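Local atomic coordinates of CalsepRRP (Calystegia sepium, PDB entry 1JY5), a protein that is related to the T2 ribonucleases, with RNA binding or cleavage a possible but unsettled activity. Residues 12-15 with 16-19; 72-75 with 76-80. All blocks are in the same frame, centred on the assembly; numbering follows the deposited sequence.

Contact 1: 12-15 with 16-19; sequences LTWS and GTEC
Two torsions bring Trp14 and Thr17 together: CG of Trp14 stands opposite its backbone N (chi1 -179°), and OG1 of Thr17 lies opposite its own carbonyl carbon (chi1 -60°). The result is an approach at the ring's edge rather than a stack. Thr17 OG1 comes within 3.2 Å of Trp14 CD1, close to the indole plane, with Thr17 CB also in that plane and the two side chains roughly perpendicular. Both polar ends are satisfied by backbone carbonyls further along the chain, Thr17 OG1 by Val175 and Trp14 NE1 by Pro205, which helps fix the rotation of hydroxyl and indole.

From Trp14 onward the chain enters a loosely bonded helical turn. Thr17 N donates to Trp14 O over 3.0 Å. Glu18 N divides itself weakly between Trp14 O at 3.4 Å and Ser15 O at 3.2 Å, and Cys19 N makes another weak bond to Ser15 O. The three weak bonds are consistent with a loosely held turn. Across it, the bent chain of Glu18 sets OE1 3.3 Å from the methyl CG2 of Thr13. OE1 also lies near the carboxylate of Glu176, a closeness of like charges that could raise the proton affinity of one of them.

The geometry is that of a strand-to-helix transition: strand 7-14, flanked by strands 40-48 and 174-182 in the antiparallel sheet of this T2-type fold, ends in one helical turn leading to the Cys19-Cys31 disulfide.

Contact 2: 72-75 with 76-80; sequences SNDL and SKYWP
Leu75 reaches forward one helical turn to Trp79, and the two side chains extend alongside each other in one direction. The touching branch is CD2 of Leu75, which lies 3.5 Å from Trp79 CE3 on the benzo part of the indole. Their backbones are joined as well: Trp79 N donates to Leu75 O over 3.0 Å. Trp79 is the first residue after the helix to leave helical phi and psi.

Asp74 forms a straighter link. Its carbonyl O accepts Tyr78 N at 2.7 Å with an N-H...O angle of 160°, and a weak second bond from Lys77 N. Their side chains also approach: Asp74 OD1 sits 3.6 Å from Tyr78 CE1, with the carboxylate turned only 23° from the ring plane. One face of the Tyr78 ring is covered by Lys77 CG, which lies over its centre.

Ser76 contributes through its backbone, Ser76 N donating to Ser72 O over 2.9 Å. Ser76 CB packs against the same oxygen. The carbonyl of Ser76 is in turn hydrogen-bonded to Arg33.

Leu75 and Trp79 face inward, both touching Leu98 of helix 97-106 and Leu124 of helix 116-129, while Tyr78 meets Phe128 edge-to-face and hydrogen-bonds through its backbone to Ile42 of strand 40-48.

Overall arrangement
Followed from the N terminus, the chain completes contact 1 at the end of strand 7-14 and, much later, contact 2 along helix 72-78 and its exit. Each closes only a local turn; they stand in series, neither nesting nor crossing. Their centres lie about 15 Å apart and their nearest atoms about 7 Å apart, without touching. Strand 40-48 relates them: Thr41 is hydrogen-bonded through its backbone to Thr13 of contact 1 and touched by Pro80 of contact 2. Tyr82, just beyond contact 2, in turn touches Ser15 and Glu18. Contact 1 thus carries the end of strand 7-14 into a helical turn beside Pro205, whereas contact 2 joins the sheet to helices 97-106 and 116-129.

Contact 1: 12-15 with 16-19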
loop_
_atom_site.group_PDB
_atom_site.type_symbol
_atom_site.label_atom_id
_atom_site.label_comp_id
_atom_site.label_asym_id
_atom_site.label_seq_id
_atom_site.Cartn_x
_atom_site.Cartn_y
_atom_site.Cartn_z
ATOM N N LEU A 12 -1.315 1.159 -1.615
ATOM C CA LEU A 12 -1.875 -0.158 -1.904
ATOM C C LEU A 12 -1.377 -0.645 -3.263
ATOM O O LEU A 12 -1.250 0.136 -4.204
ATOM C CB LEU A 12 -3.404 -0.078 -1.903
ATOM C CG LEU A 12 -4.030 0.503 -0.626
ATOM C CD1 LEU A 12 -5.533 0.650 -0.808
ATOM C CD2 LEU A 12 -3.714 -0.402 0.561
ATOM N N THR A 13 -1.108 -1.939 -3.361
ATOM C CA THR A 13 -0.607 -2.522 -4.596
ATOM C C THR A 13 -1.670 -3.369 -5.285
ATOM O O THR A 13 -2.352 -4.161 -4.636
ATOM C CB THR A 13 0.607 -3.426 -4.315
ATOM O OG1 THR A 13 1.612 -2.672 -3.628
ATOM C CG2 THR A 13 1.179 -3.973 -5.610
ATOM N N TRP A 14 -1.816 -3.198 -6.595
ATOM C CA TRP A 14 -2.780 -4.003 -7.338
ATOM C C TRP A 14 -2.042 -5.304 -7.651
ATOM O O TRP A 14 -1.118 -5.330 -8.465
ATOM C CB TRP A 14 -3.209 -3.289 -8.622
ATOM C CG TRP A 14 -4.233 -4.070 -9.404
ATOM C CD1 TRP A 14 -4.015 -4.823 -10.525
ATOM C CD2 TRP A 14 -5.626 -4.216 -9.090
ATOM N NE1 TRP A 14 -5.186 -5.428 -10.929
ATOM C CE2 TRP A 14 -6.189 -5.074 -10.065
ATOM C CE3 TRP A 14 -6.453 -3.708 -8.078
ATOM C CZ2 TRP A 14 -7.541 -5.432 -10.057
ATOM C CZ3 TRP A 14 -7.799 -4.064 -8.069
ATOM C CH2 TRP A 14 -8.329 -4.922 -9.056
ATOM N N SER A 15 -2.452 -6.382 -6.988
ATOM C CA SER A 15 -1.799 -7.680 -7.143
ATOM C C SER A 15 -1.663 -8.163 -8.585
ATOM O O SER A 15 -0.653 -8.774 -8.949
ATOM C CB SER A 15 -2.533 -8.746 -6.319
ATOM O OG SER A 15 -3.789 -9.070 -6.888
ATOM N N GLY A 16 -2.674 -7.885 -9.398
ATOM C CA GLY A 16 -2.651 -8.314 -10.788
ATOM C C GLY A 16 -1.532 -7.694 -11.604
ATOM O O GLY A 16 -0.974 -8.331 -12.495
ATOM N N THR A 17 -1.187 -6.452 -11.295
ATOM C CA THR A 17 -0.138 -5.761 -12.032
ATOM C C THR A 17 1.252 -6.185 -11.565
ATOM O O THR A 17 2.246 -6.017 -12.278
ATOM C CB THR A 17 -0.297 -4.243 -11.877
ATOM O OG1 THR A 17 -1.572 -3.855 -12.400
ATOM C CG2 THR A 17 0.799 -3.497 -12.618
ATOM N N GLU A 18 1.311 -6.750 -10.368
ATOM C CA GLU A 18 2.575 -7.189 -9.796
ATOM C C GLU A 18 2.901 -8.606 -10.251
ATOM O O GLU A 18 4.030 -9.080 -10.107
ATOM C CB GLU A 18 2.487 -7.136 -8.270
ATOM C CG GLU A 18 3.688 -6.510 -7.588
ATOM C CD GLU A 18 4.039 -5.148 -8.152
ATOM O OE1 GLU A 18 3.145 -4.286 -8.257
ATOM O OE2 GLU A 18 5.221 -4.940 -8.489
ATOM N N CYS A 19 1.907 -9.284 -10.806
ATOM C CA CYS A 19 2.106 -10.647 -11.266
ATOM C C CYS A 19 1.889 -10.798 -12.773
ATOM O O CYS A 19 1.273 -11.762 -13.228
ATOM C CB CYS A 19 1.171 -11.582 -10.503
ATOM S SG CYS A 19 1.373 -11.525 -8.691
#

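Contact 2: 72-75 with 76-80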
loop_
_atom_site.group_PDB
_atom_site.type_symbol
_atom_site.label_atom_id
_atom_site.label_comp_id
_atom_site.label_asym_id
_atom_site.label_seq_id
_atom_site.Cartn_x
_atom_site.Cartn_y
_atom_site.Cartn_z
ATOM N N SER A 72 0.188 -12.452 11.877
ATOM C CA SER A 72 0.812 -13.232 10.808
ATOM C C SER A 72 -0.097 -13.680 9.664
ATOM O O SER A 72 0.280 -13.568 8.501
ATOM C CB SER A 72 1.534 -14.455 11.396
ATOM O OG SER A 72 0.635 -15.320 12.067
ATOM N N ASN A 73 -1.284 -14.192 9.981
ATOM C CA ASN A 73 -2.203 -14.643 8.937
ATOM C C ASN A 73 -2.712 -13.481 8.085
ATOM O O ASN A 73 -2.832 -13.596 6.863
ATOM C CB ASN A 73 -3.400 -15.389 9.541
ATOM C CG ASN A 73 -3.014 -16.740 10.110
ATOM O OD1 ASN A 73 -2.383 -17.550 9.433
ATOM N ND2 ASN A 73 -3.399 -16.995 11.351
ATOM N N ASP A 74 -3.027 -12.368 8.737
ATOM C CA ASP A 74 -3.519 -11.194 8.033
ATOM C C ASP A 74 -2.427 -10.522 7.212
ATOM O O ASP A 74 -2.677 -10.077 6.091
ATOM C CB ASP A 74 -4.115 -10.195 9.029
ATOM C CG ASP A 74 -5.475 -10.634 9.546
ATOM O OD1 ASP A 74 -6.417 -10.725 8.732
ATOM O OD2 ASP A 74 -5.598 -10.894 10.759
ATOM N N LEU A 75 -1.217 -10.449 7.759
ATOM C CA LEU A 75 -0.120 -9.819 7.035
ATOM C C LEU A 75 0.313 -10.697 5.870
ATOM O O LEU A 75 0.779 -10.205 4.840
ATOM C CB LEU A 75 1.061 -9.559 7.977
ATOM C CG LEU A 75 0.781 -8.446 8.993
ATOM C CD1 LEU A 75 1.909 -8.342 10.007
ATOM C CD2 LEU A 75 0.608 -7.132 8.244
ATOM N N SER A 76 0.148 -12.004 6.030
ATOM C CA SER A 76 0.525 -12.928 4.974
ATOM C C SER A 76 -0.452 -12.830 3.815
ATOM O O SER A 76 -0.079 -12.994 2.655
ATOM C CB SER A 76 0.539 -14.362 5.499
ATOM O OG SER A 76 0.756 -15.274 4.434
ATOM N N LYS A 77 -1.707 -12.543 4.128
ATOM C CA LYS A 77 -2.722 -12.456 3.096
ATOM C C LYS A 77 -2.955 -11.063 2.532
ATOM O O LYS A 77 -3.167 -10.903 1.328
ATOM C CB LYS A 77 -4.041 -13.021 3.628
ATOM C CG LYS A 77 -5.171 -13.052 2.613
ATOM C CD LYS A 77 -6.396 -13.738 3.201
ATOM C CE LYS A 77 -7.586 -13.653 2.265
ATOM N NZ LYS A 77 -7.318 -14.325 0.963
ATOM N N TYR A 78 -2.904 -10.049 3.388
ATOM C CA TYR A 78 -3.174 -8.688 2.935
ATOM C C TYR A 78 -1.967 -7.777 2.774
ATOM O O TYR A 78 -2.085 -6.668 2.253
ATOM C CB TYR A 78 -4.206 -8.062 3.869
ATOM C CG TYR A 78 -5.459 -8.905 3.949
ATOM C CD1 TYR A 78 -5.737 -9.676 5.074
ATOM C CD2 TYR A 78 -6.346 -8.959 2.879
ATOM C CE1 TYR A 78 -6.873 -10.483 5.130
ATOM C CE2 TYR A 78 -7.482 -9.758 2.921
ATOM C CZ TYR A 78 -7.740 -10.517 4.051
ATOM O OH TYR A 78 -8.872 -11.299 4.094
ATOM N N TRP A 79 -0.810 -8.249 3.223
ATOM C CA TRP A 79 0.430 -7.491 3.093
ATOM C C TRP A 79 1.516 -8.427 2.544
ATOM O O TRP A 79 2.623 -8.485 3.071
ATOM C CB TRP A 79 0.869 -6.942 4.453
ATOM C CG TRP A 79 1.840 -5.795 4.360
ATOM C CD1 TRP A 79 2.828 -5.628 3.437
ATOM C CD2 TRP A 79 1.918 -4.666 5.236
ATOM N NE1 TRP A 79 3.515 -4.463 3.677
ATOM C CE2 TRP A 79 2.977 -3.851 4.778
ATOM C CE3 TRP A 79 1.192 -4.262 6.363
ATOM C CZ2 TRP A 79 3.334 -2.654 5.411
ATOM C CZ3 TRP A 79 1.546 -3.073 6.993
ATOM C CH2 TRP A 79 2.609 -2.282 6.512
ATOM N N PRO A 80 1.211 -9.177 1.473
ATOM C CA PRO A 80 2.211 -10.094 0.910
ATOM C C PRO A 80 3.275 -9.413 0.053
ATOM O O PRO A 80 3.161 -8.241 -0.295
ATOM C CB PRO A 80 1.378 -11.049 0.051
ATOM C CG PRO A 80 -0.044 -10.819 0.485
ATOM C CD PRO A 80 -0.086 -9.360 0.803
#